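Side-chain contacts in tryptophan synthase alpha chain (PDB 3THA), which probably cleaves indoleglycerol phosphate to indole and glyceraldehyde 3-phosphate, the alpha-subunit step in the last stage of tryptophan biosynthesis: residues Asn14-Tyr19 against Arg216-Ala221; Leu22-Leu27 against Cys233-Asn238; Ser77-Leu82 against Lys113-Cys118; Leu125-Ser130 against Val157-Lys162. One frame throughout, in Å; residues are numbered along the deposited sequence.

Interaction 1: residues Asn14-Tyr19 against Arg216-Ala221; sequences NANVAY and RMRKVA
The side-chain amide of N14 overlaps the root of R218. N14 OD1 lies 3.8 Å from R218 CG. The amide plane stands almost square to the guanidinium plane (86°). The first torsion of N14 turns the amide away from its own backbone N and across to the loop after helix 212-217. There N14 ND2 is 3.1 Å from R218 O, but the angle is too poor for a hydrogen bond. A water accepts weakly from N14 ND2 and from A221 N, and lies 2.6 Å from M217 O.

The firm link is at the other end of R218. Its chain is extended from CG to NE and carries NH2 to N16 OD1, a hydrogen bond of 2.7 Å with an N-H...O angle of 158°. N16 OD1 sits at the guanidinium edge, near its plane. The donor is tilted 34° from the N16 carbonyl plane. N16 ND2 bonds to P41 O, so both ends of this amide are held.

This is a surface contact at the seam of the TIM barrel. Strand 15-21 pairs with strand 223-226 there, the first strand meeting the eighth, and the contact lies where both strands begin.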
loop_
_atom_site.group_PDB
_atom_site.type_symbol
_atom_site.label_atom_id
_atom_site.label_comp_id
_atom_site.label_asym_id
_atom_site.label_seq_id
_atom_site.Cartn_x
_atom_site.Cartn_y
_atom_site.Cartn_z
ATOM N N ASN B 14 -27.365 -6.083 -6.619
ATOM C CA ASN B 14 -25.983 -5.647 -6.636
ATOM C C ASN B 14 -25.402 -5.741 -5.238
ATOM O O ASN B 14 -26.122 -5.593 -4.263
ATOM C CB ASN B 14 -25.919 -4.219 -7.126
ATOM C CG ASN B 14 -24.667 -3.933 -7.819
ATOM O OD1 ASN B 14 -23.719 -3.446 -7.211
ATOM N ND2 ASN B 14 -24.615 -4.248 -9.113
ATOM N N ALA B 15 -24.104 -5.999 -5.130
ATOM C CA ALA B 15 -23.520 -6.171 -3.809
ATOM C C ALA B 15 -22.955 -4.886 -3.279
ATOM O O ALA B 15 -22.224 -4.182 -3.983
ATOM C CB ALA B 15 -22.455 -7.256 -3.806
ATOM N N ASN B 16 -23.290 -4.573 -2.033
ATOM C CA ASN B 16 -22.577 -3.520 -1.358
ATOM C C ASN B 16 -21.412 -4.100 -0.579
ATOM O O ASN B 16 -21.604 -4.951 0.287
ATOM C CB ASN B 16 -23.507 -2.726 -0.468
ATOM C CG ASN B 16 -24.693 -2.207 -1.215
ATOM O OD1 ASN B 16 -24.575 -1.782 -2.354
ATOM N ND2 ASN B 16 -25.856 -2.237 -0.578
ATOM N N VAL B 17 -20.202 -3.668 -0.925
ATOM C CA VAL B 17 -18.996 -4.226 -0.330
ATOM C C VAL B 17 -18.265 -3.084 0.313
ATOM O O VAL B 17 -18.183 -2.013 -0.257
ATOM C CB VAL B 17 -18.048 -4.874 -1.388
ATOM C CG1 VAL B 17 -16.849 -5.547 -0.690
ATOM C CG2 VAL B 17 -18.811 -5.880 -2.221
ATOM N N ALA B 18 -17.724 -3.308 1.495
ATOM C CA ALA B 18 -17.039 -2.263 2.175
ATOM C C ALA B 18 -15.793 -2.784 2.833
ATOM O O ALA B 18 -15.683 -3.964 3.203
ATOM C CB ALA B 18 -17.979 -1.602 3.233
ATOM N N TYR B 19 -14.869 -1.878 3.041
ATOM C CA TYR B 19 -13.660 -2.220 3.726
ATOM C C TYR B 19 -13.556 -1.345 4.969
ATOM O O TYR B 19 -13.936 -0.157 4.936
ATOM C CB TYR B 19 -12.492 -2.001 2.732
ATOM C CG TYR B 19 -11.120 -1.959 3.338
ATOM C CD1 TYR B 19 -10.304 -3.075 3.303
ATOM C CD2 TYR B 19 -10.611 -0.781 3.887
ATOM C CE1 TYR B 19 -9.039 -3.065 3.871
ATOM C CE2 TYR B 19 -9.338 -0.751 4.442
ATOM C CZ TYR B 19 -8.557 -1.908 4.438
ATOM O OH TYR B 19 -7.282 -1.917 4.977
ATOM N N ARG B 216 -23.914 4.585 -9.954
ATOM C CA ARG B 216 -23.489 4.436 -11.343
ATOM C C ARG B 216 -22.652 3.171 -11.559
ATOM O O ARG B 216 -22.887 2.406 -12.492
ATOM C CB ARG B 216 -22.793 5.704 -11.871
ATOM C CG ARG B 216 -21.337 5.904 -11.471
ATOM C CD ARG B 216 -20.638 6.858 -12.453
ATOM N NE ARG B 216 -21.084 8.248 -12.324
ATOM C CZ ARG B 216 -20.318 9.232 -11.856
ATOM N NH1 ARG B 216 -19.054 8.986 -11.499
ATOM N NH2 ARG B 216 -20.808 10.461 -11.751
HETATM N N MSE B 217 -21.699 2.944 -10.667
HETATM C CA MSE B 217 -20.954 1.699 -10.651
HETATM C C MSE B 217 -21.891 0.499 -10.527
HETATM O O MSE B 217 -21.520 -0.619 -10.909
HETATM C CB MSE B 217 -19.958 1.708 -9.498
HETATM C CG MSE B 217 -18.761 2.608 -9.721
HETATM SE SE MSE B 217 -17.582 1.942 -11.158
HETATM C CE MSE B 217 -16.391 3.508 -11.242
ATOM N N ARG B 218 -23.099 0.742 -10.003
ATOM C CA ARG B 218 -24.107 -0.306 -9.833
ATOM C C ARG B 218 -24.631 -0.876 -11.146
ATOM O O ARG B 218 -25.145 -1.995 -11.167
ATOM C CB ARG B 218 -25.288 0.179 -8.991
ATOM C CG ARG B 218 -25.071 0.084 -7.484
ATOM C CD ARG B 218 -26.368 0.300 -6.685
ATOM N NE ARG B 218 -26.120 -0.010 -5.285
ATOM C CZ ARG B 218 -26.321 0.809 -4.260
ATOM N NH1 ARG B 218 -26.848 2.026 -4.431
ATOM N NH2 ARG B 218 -26.001 0.375 -3.048
ATOM N N LYS B 219 -24.503 -0.125 -12.235
ATOM C CA LYS B 219 -24.914 -0.663 -13.534
ATOM C C LYS B 219 -23.738 -1.138 -14.366
ATOM O O LYS B 219 -23.856 -1.345 -15.572
ATOM C CB LYS B 219 -25.796 0.316 -14.327
ATOM C CG LYS B 219 -25.450 1.795 -14.225
ATOM C CD LYS B 219 -26.739 2.569 -13.961
ATOM C CE LYS B 219 -26.504 4.048 -13.707
ATOM N NZ LYS B 219 -27.667 4.675 -12.978
ATOM N N VAL B 220 -22.603 -1.317 -13.707
ATOM C CA VAL B 220 -21.395 -1.688 -14.410
ATOM C C VAL B 220 -21.233 -3.185 -14.261
ATOM O O VAL B 220 -21.008 -3.874 -15.241
ATOM C CB VAL B 220 -20.178 -0.901 -13.873
ATOM C CG1 VAL B 220 -18.879 -1.555 -14.272
ATOM C CG2 VAL B 220 -20.229 0.536 -14.368
ATOM N N ALA B 221 -21.416 -3.687 -13.039
ATOM C CA ALA B 221 -21.165 -5.101 -12.741
ATOM C C ALA B 221 -22.176 -5.734 -11.775
ATOM O O ALA B 221 -23.383 -5.549 -11.936
ATOM C CB ALA B 221 -19.738 -5.285 -12.246
HETATM O O HOH W 1 -21.452 -2.929 -9.751
#

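Interaction 2: residues Leu22-Leu27 against Cys233-Asn238; sequences LGYPNL and CFKQGN
Y24 reaches across to F234 and K235 with ring atoms CD2 and CE2 and with its hydroxyl. Its CG is anti to the backbone N (chi1 175°), which carries the ring out to F234 and K235. Ring atom CD2 of Y24 lies 3.9 Å from F234 CB. The approach is oblique, and the two aromatic rings do not stack on each other. Further out, Y24 OH rests against the aliphatic part of K235, 3.4 Å from both CG and CD. The K235 chain then bends at chi3 and chi4, and its amine leads away from the contact.

F234 has CG beside its own backbone N (chi1 -76°). This torsion lays the ring beside the Y24 main chain, with F234 CD1 3.5 Å from Y24 O. The F234 ring also meets F33 edge-to-face. Y24 also packs on A64 and I67 of helix 60-70.

The Y24-P25 peptide is cis. P25 directs its ring at the other loop, where its CG is 3.4 Å from F234 O. The loop 233-238 folds back as a type I turn from C233 to Q236, closed by weak bonds to C233 O from Q236 N and from Q236 NE2. N26 and N238 are N-caps of the helices that follow the two loops.

The chemistry is that of packing. Carbon meets carbon between Y24 and F234. Two carbonyl oxygens and one hydroxyl rest against carbon atoms of the partner loop. The fit between the loops thus depends on shape more than on directed polar bonds.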
loop_
_atom_site.group_PDB
_atom_site.type_symbol
_atom_site.label_atom_id
_atom_site.label_comp_id
_atom_site.label_asym_id
_atom_site.label_seq_id
_atom_site.Cartn_x
_atom_site.Cartn_y
_atom_site.Cartn_z
ATOM N N LEU B 22 -9.778 -2.961 11.122
ATOM C CA LEU B 22 -10.080 -3.440 12.450
ATOM C C LEU B 22 -9.178 -2.742 13.435
ATOM O O LEU B 22 -7.991 -2.613 13.195
ATOM C CB LEU B 22 -9.867 -4.937 12.484
ATOM C CG LEU B 22 -11.015 -5.650 11.759
ATOM C CD1 LEU B 22 -10.860 -7.133 11.894
ATOM C CD2 LEU B 22 -12.381 -5.250 12.351
ATOM N N GLY B 23 -9.752 -2.248 14.527
ATOM C CA GLY B 23 -8.967 -1.572 15.578
ATOM C C GLY B 23 -8.900 -0.054 15.439
ATOM O O GLY B 23 -8.201 0.600 16.190
ATOM N N TYR B 24 -9.639 0.499 14.486
ATOM C CA TYR B 24 -9.631 1.906 14.233
ATOM C C TYR B 24 -11.029 2.535 14.446
ATOM O O TYR B 24 -11.973 2.155 13.746
ATOM C CB TYR B 24 -9.170 2.165 12.789
ATOM C CG TYR B 24 -9.261 3.633 12.432
ATOM C CD1 TYR B 24 -8.487 4.574 13.108
ATOM C CD2 TYR B 24 -10.154 4.095 11.454
ATOM C CE1 TYR B 24 -8.566 5.943 12.794
ATOM C CE2 TYR B 24 -10.249 5.463 11.157
ATOM C CZ TYR B 24 -9.447 6.368 11.813
ATOM O OH TYR B 24 -9.522 7.723 11.534
ATOM N N PRO B 25 -11.159 3.518 15.362
ATOM C CA PRO B 25 -10.134 4.153 16.167
ATOM C C PRO B 25 -9.772 3.354 17.411
ATOM O O PRO B 25 -8.841 3.748 18.143
ATOM C CB PRO B 25 -10.767 5.496 16.568
ATOM C CG PRO B 25 -12.235 5.391 16.195
ATOM C CD PRO B 25 -12.499 3.987 15.752
ATOM N N ASN B 26 -10.522 2.271 17.654
ATOM C CA ASN B 26 -10.197 1.273 18.655
ATOM C C ASN B 26 -10.976 -0.020 18.396
ATOM O O ASN B 26 -11.870 -0.056 17.547
ATOM C CB ASN B 26 -10.307 1.794 20.113
ATOM C CG ASN B 26 -11.664 2.424 20.439
ATOM O OD1 ASN B 26 -12.699 1.945 19.988
ATOM N ND2 ASN B 26 -11.658 3.474 21.264
ATOM N N LEU B 27 -10.588 -1.085 19.086
ATOM C CA LEU B 27 -11.118 -2.393 18.844
ATOM C C LEU B 27 -12.583 -2.448 19.237
ATOM O O LEU B 27 -13.402 -3.067 18.557
ATOM C CB LEU B 27 -10.315 -3.429 19.633
ATOM C CG LEU B 27 -10.448 -4.876 19.114
ATOM C CD1 LEU B 27 -10.196 -4.986 17.577
ATOM C CD2 LEU B 27 -9.526 -5.852 19.919
ATOM N N CYS B 233 -15.443 7.403 7.577
ATOM C CA CYS B 233 -16.605 7.416 8.497
ATOM C C CYS B 233 -16.173 7.070 9.906
ATOM O O CYS B 233 -16.617 7.656 10.841
ATOM C CB CYS B 233 -17.694 6.433 8.035
ATOM S SG CYS B 233 -18.293 6.840 6.374
ATOM N N PHE B 234 -15.255 6.141 10.041
ATOM C CA PHE B 234 -14.851 5.717 11.356
ATOM C C PHE B 234 -14.068 6.743 12.169
ATOM O O PHE B 234 -13.675 6.465 13.306
ATOM C CB PHE B 234 -14.073 4.411 11.258
ATOM C CG PHE B 234 -14.936 3.213 11.023
ATOM C CD1 PHE B 234 -15.019 2.194 11.980
ATOM C CD2 PHE B 234 -15.669 3.085 9.854
ATOM C CE1 PHE B 234 -15.802 1.054 11.743
ATOM C CE2 PHE B 234 -16.459 1.956 9.625
ATOM C CZ PHE B 234 -16.519 0.938 10.577
ATOM N N LYS B 235 -13.840 7.926 11.621
ATOM C CA LYS B 235 -13.023 8.879 12.348
ATOM C C LYS B 235 -13.892 9.631 13.340
ATOM O O LYS B 235 -13.394 10.441 14.097
ATOM C CB LYS B 235 -12.305 9.822 11.398
ATOM C CG LYS B 235 -11.176 10.630 12.045
ATOM C CD LYS B 235 -10.096 11.020 11.001
ATOM C CE LYS B 235 -9.540 12.447 11.233
ATOM N NZ LYS B 235 -10.614 13.508 11.310
ATOM N N GLN B 236 -15.190 9.336 13.335
ATOM C CA GLN B 236 -16.115 9.841 14.339
ATOM C C GLN B 236 -16.121 9.084 15.653
ATOM O O GLN B 236 -15.963 7.876 15.703
ATOM C CB GLN B 236 -17.536 9.969 13.800
ATOM C CG GLN B 236 -17.793 11.355 13.172
ATOM C CD GLN B 236 -17.774 11.291 11.629
ATOM O OE1 GLN B 236 -17.998 12.296 10.935
ATOM N NE2 GLN B 236 -17.542 10.110 11.104
ATOM N N GLY B 237 -16.318 9.826 16.725
ATOM C CA GLY B 237 -16.359 9.198 18.031
ATOM C C GLY B 237 -17.779 8.764 18.343
ATOM O O GLY B 237 -18.301 9.103 19.430
ATOM N N ASN B 238 -18.396 8.022 17.401
ATOM C CA ASN B 238 -19.847 7.793 17.434
ATOM C C ASN B 238 -20.329 6.727 16.505
ATOM O O ASN B 238 -20.392 6.950 15.317
ATOM C CB ASN B 238 -20.601 9.070 17.066
ATOM C CG ASN B 238 -22.086 9.040 17.496
ATOM O OD1 ASN B 238 -22.794 8.048 17.344
ATOM N ND2 ASN B 238 -22.546 10.147 18.004
#

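Interaction 3: residues Ser77-Leu82 against Lys113-Cys118; sequences SVFELL and KSLGIC
L115 and F79 meet in the outer layer of the TIM barrel, where helix 75-83 packs against the turn from helix 105-114 into strand 117-121. That turn is a Schellman motif. G116, with positive phi, is its C-prime residue. I117 N bonds to A112 O and G116 N to K113 O. The motif ends the helix and lets the chain enter the strand, with L115 and I117 both directed at helix 75-83.

The side-chain contacts between the segments are all apolar. L115 supplies most of them. Its CD1 lies 3.7 Å from F79 CD1 and obliquely to that ring, and the two side chains cross at about a right angle. L115 CD1 is also 3.7 Å from F79 O, a methyl against a main-chain oxygen. Closer to the backbone, L115 CB is 4.2 Å from L82 CB. L82 thus sits beside L115 at its base and continues inward to I117.

Neighbours complete the core. F79, L82 and I117 all touch F93 of strand 90-94, and the F79 ring also meets Y103. The contact therefore ties the helix to the inner sheet through shared apolar partners.

I117 sets CG1 beside its backbone N (chi1 -54°), and this torsion sends the longer branch to the helix. There I117 CD1 meets L82 CD1, methyl to methyl, at 3.9 Å.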
loop_
_atom_site.group_PDB
_atom_site.type_symbol
_atom_site.label_atom_id
_atom_site.label_comp_id
_atom_site.label_asym_id
_atom_site.label_seq_id
_atom_site.Cartn_x
_atom_site.Cartn_y
_atom_site.Cartn_z
ATOM N N SER B 77 -5.695 -10.639 18.442
ATOM C CA SER B 77 -6.829 -10.014 19.094
ATOM C C SER B 77 -8.031 -9.884 18.123
ATOM O O SER B 77 -9.192 -9.971 18.561
ATOM C CB SER B 77 -6.437 -8.702 19.756
ATOM O OG SER B 77 -6.226 -7.678 18.815
ATOM N N VAL B 78 -7.743 -9.740 16.824
ATOM C CA VAL B 78 -8.757 -9.893 15.743
ATOM C C VAL B 78 -9.417 -11.280 15.726
ATOM O O VAL B 78 -10.652 -11.399 15.775
ATOM C CB VAL B 78 -8.172 -9.571 14.354
ATOM C CG1 VAL B 78 -9.132 -9.984 13.221
ATOM C CG2 VAL B 78 -7.814 -8.079 14.262
ATOM N N PHE B 79 -8.604 -12.332 15.657
ATOM C CA PHE B 79 -9.138 -13.677 15.765
ATOM C C PHE B 79 -10.008 -13.804 17.032
ATOM O O PHE B 79 -11.123 -14.372 16.984
ATOM C CB PHE B 79 -8.016 -14.704 15.754
ATOM C CG PHE B 79 -7.462 -14.994 14.385
ATOM C CD1 PHE B 79 -8.309 -15.044 13.255
ATOM C CD2 PHE B 79 -6.099 -15.275 14.220
ATOM C CE1 PHE B 79 -7.802 -15.359 11.972
ATOM C CE2 PHE B 79 -5.583 -15.590 12.953
ATOM C CZ PHE B 79 -6.450 -15.619 11.822
ATOM N N GLU B 80 -9.514 -13.255 18.151
ATOM C CA GLU B 80 -10.288 -13.260 19.417
ATOM C C GLU B 80 -11.626 -12.520 19.283
ATOM O O GLU B 80 -12.626 -12.948 19.810
ATOM C CB GLU B 80 -9.481 -12.665 20.574
ATOM C CG GLU B 80 -8.617 -13.660 21.314
ATOM C CD GLU B 80 -7.863 -13.004 22.475
ATOM O OE1 GLU B 80 -6.638 -12.747 22.306
ATOM O OE2 GLU B 80 -8.504 -12.716 23.533
ATOM N N LEU B 81 -11.616 -11.426 18.544
ATOM C CA LEU B 81 -12.796 -10.633 18.248
ATOM C C LEU B 81 -13.814 -11.302 17.333
ATOM O O LEU B 81 -15.021 -11.245 17.594
ATOM C CB LEU B 81 -12.344 -9.332 17.592
ATOM C CG LEU B 81 -13.408 -8.468 16.950
ATOM C CD1 LEU B 81 -14.348 -7.944 18.026
ATOM C CD2 LEU B 81 -12.682 -7.358 16.261
ATOM N N LEU B 82 -13.332 -11.889 16.249
ATOM C CA LEU B 82 -14.185 -12.646 15.334
ATOM C C LEU B 82 -14.978 -13.756 15.997
ATOM O O LEU B 82 -16.052 -14.084 15.531
ATOM C CB LEU B 82 -13.374 -13.208 14.182
ATOM C CG LEU B 82 -12.991 -12.087 13.240
ATOM C CD1 LEU B 82 -11.984 -12.605 12.236
ATOM C CD2 LEU B 82 -14.263 -11.522 12.556
ATOM N N LYS B 113 -10.993 -19.740 8.439
ATOM C CA LYS B 113 -12.163 -20.529 8.027
ATOM C C LYS B 113 -13.028 -20.965 9.202
ATOM O O LYS B 113 -14.254 -20.988 9.103
ATOM C CB LYS B 113 -11.735 -21.743 7.189
ATOM C CG LYS B 113 -12.860 -22.736 6.787
ATOM C CD LYS B 113 -13.761 -22.159 5.685
ATOM C CE LYS B 113 -14.673 -23.211 5.065
ATOM N NZ LYS B 113 -15.466 -22.621 3.944
ATOM N N SER B 114 -12.401 -21.320 10.316
ATOM C CA SER B 114 -13.179 -21.715 11.485
ATOM C C SER B 114 -13.928 -20.519 12.043
ATOM O O SER B 114 -14.930 -20.683 12.736
ATOM C CB SER B 114 -12.300 -22.353 12.556
ATOM O OG SER B 114 -11.319 -21.452 13.029
ATOM N N LEU B 115 -13.469 -19.311 11.704
ATOM C CA LEU B 115 -14.097 -18.101 12.198
ATOM C C LEU B 115 -15.026 -17.437 11.208
ATOM O O LEU B 115 -15.263 -16.231 11.328
ATOM C CB LEU B 115 -13.036 -17.103 12.705
ATOM C CG LEU B 115 -12.506 -17.687 14.032
ATOM C CD1 LEU B 115 -11.248 -17.029 14.450
ATOM C CD2 LEU B 115 -13.549 -17.706 15.205
ATOM N N GLY B 116 -15.507 -18.199 10.225
ATOM C CA GLY B 116 -16.461 -17.697 9.223
ATOM C C GLY B 116 -15.948 -16.752 8.128
ATOM O O GLY B 116 -16.744 -16.172 7.349
ATOM N N ILE B 117 -14.641 -16.554 8.068
ATOM C CA ILE B 117 -14.044 -15.860 6.937
ATOM C C ILE B 117 -14.153 -16.769 5.698
ATOM O O ILE B 117 -13.836 -17.972 5.755
ATOM C CB ILE B 117 -12.571 -15.517 7.210
ATOM C CG1 ILE B 117 -12.432 -14.733 8.539
ATOM C CG2 ILE B 117 -11.922 -14.859 5.960
ATOM C CD1 ILE B 117 -12.709 -13.202 8.501
ATOM N N CYS B 118 -14.595 -16.191 4.583
ATOM C CA CYS B 118 -14.914 -16.976 3.391
ATOM C C CYS B 118 -13.966 -16.680 2.243
ATOM O O CYS B 118 -14.011 -17.380 1.235
ATOM C CB CYS B 118 -16.366 -16.707 2.957
ATOM S SG CYS B 118 -16.563 -15.070 2.212
#

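Interaction 4: residues Leu125-Ser130 against Val157-Lys162; sequences LSFEES and VKKLVK
The ring of F127 is the flat group here, and both its partners reach it obliquely. L160 CD2 comes to the root of the ring, 3.8 Å from CG and from CD2 of F127. The same methyl is 3.7 Å from F127 CB. F127 CE1 lies 3.7 Å from K159 NZ. Both partners lie on the same side of the ring plane, the methyl near its root and the amine near CE1. F127 and L160 lie alongside each other, pointing opposite ways, while K159 crosses at a slant.

For F127, chi1 of 175° turns the ring away from its own backbone N and aims it at helix 154-161. K159 runs extended to its last torsion. It then turns at chi4 (60°), which brings the amine beside the ring. The carboxylate of E128 is near that amine but not in contact. E128 OE2 instead pairs with R156 NH1 in a salt bridge. The opposite charges may still favour K159 lying on this side.

The short 3-10 turn that carries F127 is braced from within. S126 O accepts from E129 N and from S130 OG, which reach it from opposite faces of its plane. S130 OG lies 2.7 Å from S126 O, above the carbonyl plane. S126 OG donates to E129 OE2, on the anti side of the carboxylate. S126 and E129 also pack on N98 of the second subunit.

F127 also touches I134 of helix 131-140, and L160 touches T146 of strand 143-148. The contact thus joins two successive beta-alpha units in the outer layer of a TIM barrel.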
loop_
_atom_site.group_PDB
_atom_site.type_symbol
_atom_site.label_atom_id
_atom_site.label_comp_id
_atom_site.label_asym_id
_atom_site.label_seq_id
_atom_site.Cartn_x
_atom_site.Cartn_y
_atom_site.Cartn_z
ATOM N N LEU B 125 0.272 -9.483 -3.648
ATOM C CA LEU B 125 0.674 -10.863 -3.893
ATOM C C LEU B 125 0.288 -11.181 -5.322
ATOM O O LEU B 125 -0.888 -11.386 -5.607
ATOM C CB LEU B 125 0.027 -11.837 -2.924
ATOM C CG LEU B 125 0.532 -13.283 -2.937
ATOM C CD1 LEU B 125 1.944 -13.360 -2.379
ATOM C CD2 LEU B 125 -0.392 -14.129 -2.099
ATOM N N SER B 126 1.250 -11.194 -6.235
ATOM C CA SER B 126 0.927 -11.551 -7.620
ATOM C C SER B 126 0.537 -13.034 -7.739
ATOM O O SER B 126 0.809 -13.859 -6.844
ATOM C CB SER B 126 2.108 -11.295 -8.566
ATOM O OG SER B 126 3.092 -12.285 -8.341
ATOM N N PHE B 127 -0.084 -13.374 -8.866
ATOM C CA PHE B 127 -0.547 -14.740 -9.058
ATOM C C PHE B 127 0.602 -15.761 -8.959
ATOM O O PHE B 127 0.481 -16.838 -8.349
ATOM C CB PHE B 127 -1.234 -14.862 -10.406
ATOM C CG PHE B 127 -1.643 -16.269 -10.729
ATOM C CD1 PHE B 127 -0.803 -17.089 -11.502
ATOM C CD2 PHE B 127 -2.833 -16.800 -10.199
ATOM C CE1 PHE B 127 -1.166 -18.406 -11.774
ATOM C CE2 PHE B 127 -3.212 -18.124 -10.460
ATOM C CZ PHE B 127 -2.378 -18.934 -11.250
ATOM N N GLU B 128 1.705 -15.409 -9.590
ATOM C CA GLU B 128 2.890 -16.242 -9.638
ATOM C C GLU B 128 3.480 -16.555 -8.249
ATOM O O GLU B 128 4.160 -17.586 -8.106
ATOM C CB GLU B 128 3.940 -15.557 -10.515
ATOM C CG GLU B 128 3.619 -15.630 -12.033
ATOM C CD GLU B 128 2.683 -14.490 -12.560
ATOM O OE1 GLU B 128 2.228 -13.596 -11.775
ATOM O OE2 GLU B 128 2.410 -14.512 -13.800
ATOM N N GLU B 129 3.230 -15.677 -7.257
ATOM C CA GLU B 129 3.763 -15.839 -5.899
ATOM C C GLU B 129 2.797 -16.607 -5.041
ATOM O O GLU B 129 3.136 -17.039 -3.948
ATOM C CB GLU B 129 4.007 -14.487 -5.226
ATOM C CG GLU B 129 5.265 -13.776 -5.614
ATOM C CD GLU B 129 5.295 -12.363 -5.050
ATOM O OE1 GLU B 129 5.681 -12.172 -3.862
ATOM O OE2 GLU B 129 4.911 -11.437 -5.799
ATOM N N SER B 130 1.588 -16.776 -5.546
ATOM C CA SER B 130 0.487 -17.302 -4.755
ATOM C C SER B 130 0.463 -18.790 -4.462
ATOM O O SER B 130 -0.354 -19.227 -3.657
ATOM C CB SER B 130 -0.823 -16.909 -5.426
ATOM O OG SER B 130 -0.927 -15.489 -5.493
ATOM N N VAL B 157 -6.290 -12.261 -18.611
ATOM C CA VAL B 157 -7.559 -12.292 -17.884
ATOM C C VAL B 157 -8.184 -13.692 -17.975
ATOM O O VAL B 157 -8.620 -14.256 -16.969
ATOM C CB VAL B 157 -8.555 -11.203 -18.428
ATOM C CG1 VAL B 157 -9.960 -11.383 -17.864
ATOM C CG2 VAL B 157 -8.023 -9.801 -18.165
ATOM N N LYS B 158 -8.247 -14.231 -19.184
ATOM C CA LYS B 158 -8.730 -15.599 -19.407
ATOM C C LYS B 158 -7.985 -16.566 -18.461
ATOM O O LYS B 158 -8.601 -17.345 -17.732
ATOM C CB LYS B 158 -8.590 -15.974 -20.889
ATOM C CG LYS B 158 -8.830 -17.438 -21.245
ATOM C CD LYS B 158 -9.240 -17.600 -22.731
ATOM C CE LYS B 158 -9.198 -19.064 -23.224
ATOM N NZ LYS B 158 -10.326 -19.943 -22.732
ATOM N N LYS B 159 -6.667 -16.478 -18.446
ATOM C CA LYS B 159 -5.867 -17.289 -17.553
ATOM C C LYS B 159 -6.105 -17.040 -16.031
ATOM O O LYS B 159 -6.131 -17.992 -15.241
ATOM C CB LYS B 159 -4.396 -17.146 -17.942
ATOM C CG LYS B 159 -3.432 -17.620 -16.913
ATOM C CD LYS B 159 -1.988 -17.206 -17.238
ATOM C CE LYS B 159 -1.096 -17.332 -15.976
ATOM N NZ LYS B 159 -1.057 -18.748 -15.445
ATOM N N LEU B 160 -6.300 -15.792 -15.606
ATOM C CA LEU B 160 -6.525 -15.540 -14.176
ATOM C C LEU B 160 -7.906 -15.987 -13.710
ATOM O O LEU B 160 -8.062 -16.443 -12.560
ATOM C CB LEU B 160 -6.296 -14.075 -13.837
ATOM C CG LEU B 160 -4.818 -13.671 -13.794
ATOM C CD1 LEU B 160 -4.673 -12.170 -14.058
ATOM C CD2 LEU B 160 -4.155 -14.041 -12.457
ATOM N N VAL B 161 -8.908 -15.875 -14.580
ATOM C CA VAL B 161 -10.273 -16.073 -14.106
ATOM C C VAL B 161 -10.883 -17.427 -14.411
ATOM O O VAL B 161 -11.771 -17.875 -13.708
ATOM C CB VAL B 161 -11.240 -14.942 -14.533
ATOM C CG1 VAL B 161 -10.684 -13.597 -14.113
ATOM C CG2 VAL B 161 -11.513 -14.979 -16.014
ATOM N N LYS B 162 -10.407 -18.097 -15.444
ATOM C CA LYS B 162 -11.043 -19.353 -15.863
ATOM C C LYS B 162 -11.213 -20.304 -14.680
ATOM O O LYS B 162 -12.220 -21.012 -14.596
ATOM C CB LYS B 162 -10.238 -20.021 -16.979
ATOM C CG LYS B 162 -10.929 -21.165 -17.678
ATOM C CD LYS B 162 -9.930 -22.002 -18.503
ATOM C CE LYS B 162 -10.579 -23.293 -19.029
ATOM N NZ LYS B 162 -10.953 -23.143 -20.447
#

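The four contacts are spread round one barrel. Interaction 1 sits at its seam, and interaction 2 follows from it along the chain, since their segments adjoin; their centres are 24 Å apart. Interactions 2 and 3 touch directly. L22 CD1 packs on V78 CG1 at 3.6 Å, and L27 lies against S77 and L81. Interaction 4 stands apart, with its centre 34 Å from that of interaction 2 across the middle of the chain. Three contacts lie within about 11 Å of the predicted proton acceptor E46, side chain to side chain. The E46 side chain is about 9 Å from that of I117 and about 11 Å from those of N16 and F234. Interaction 4 lies away from the predicted active site.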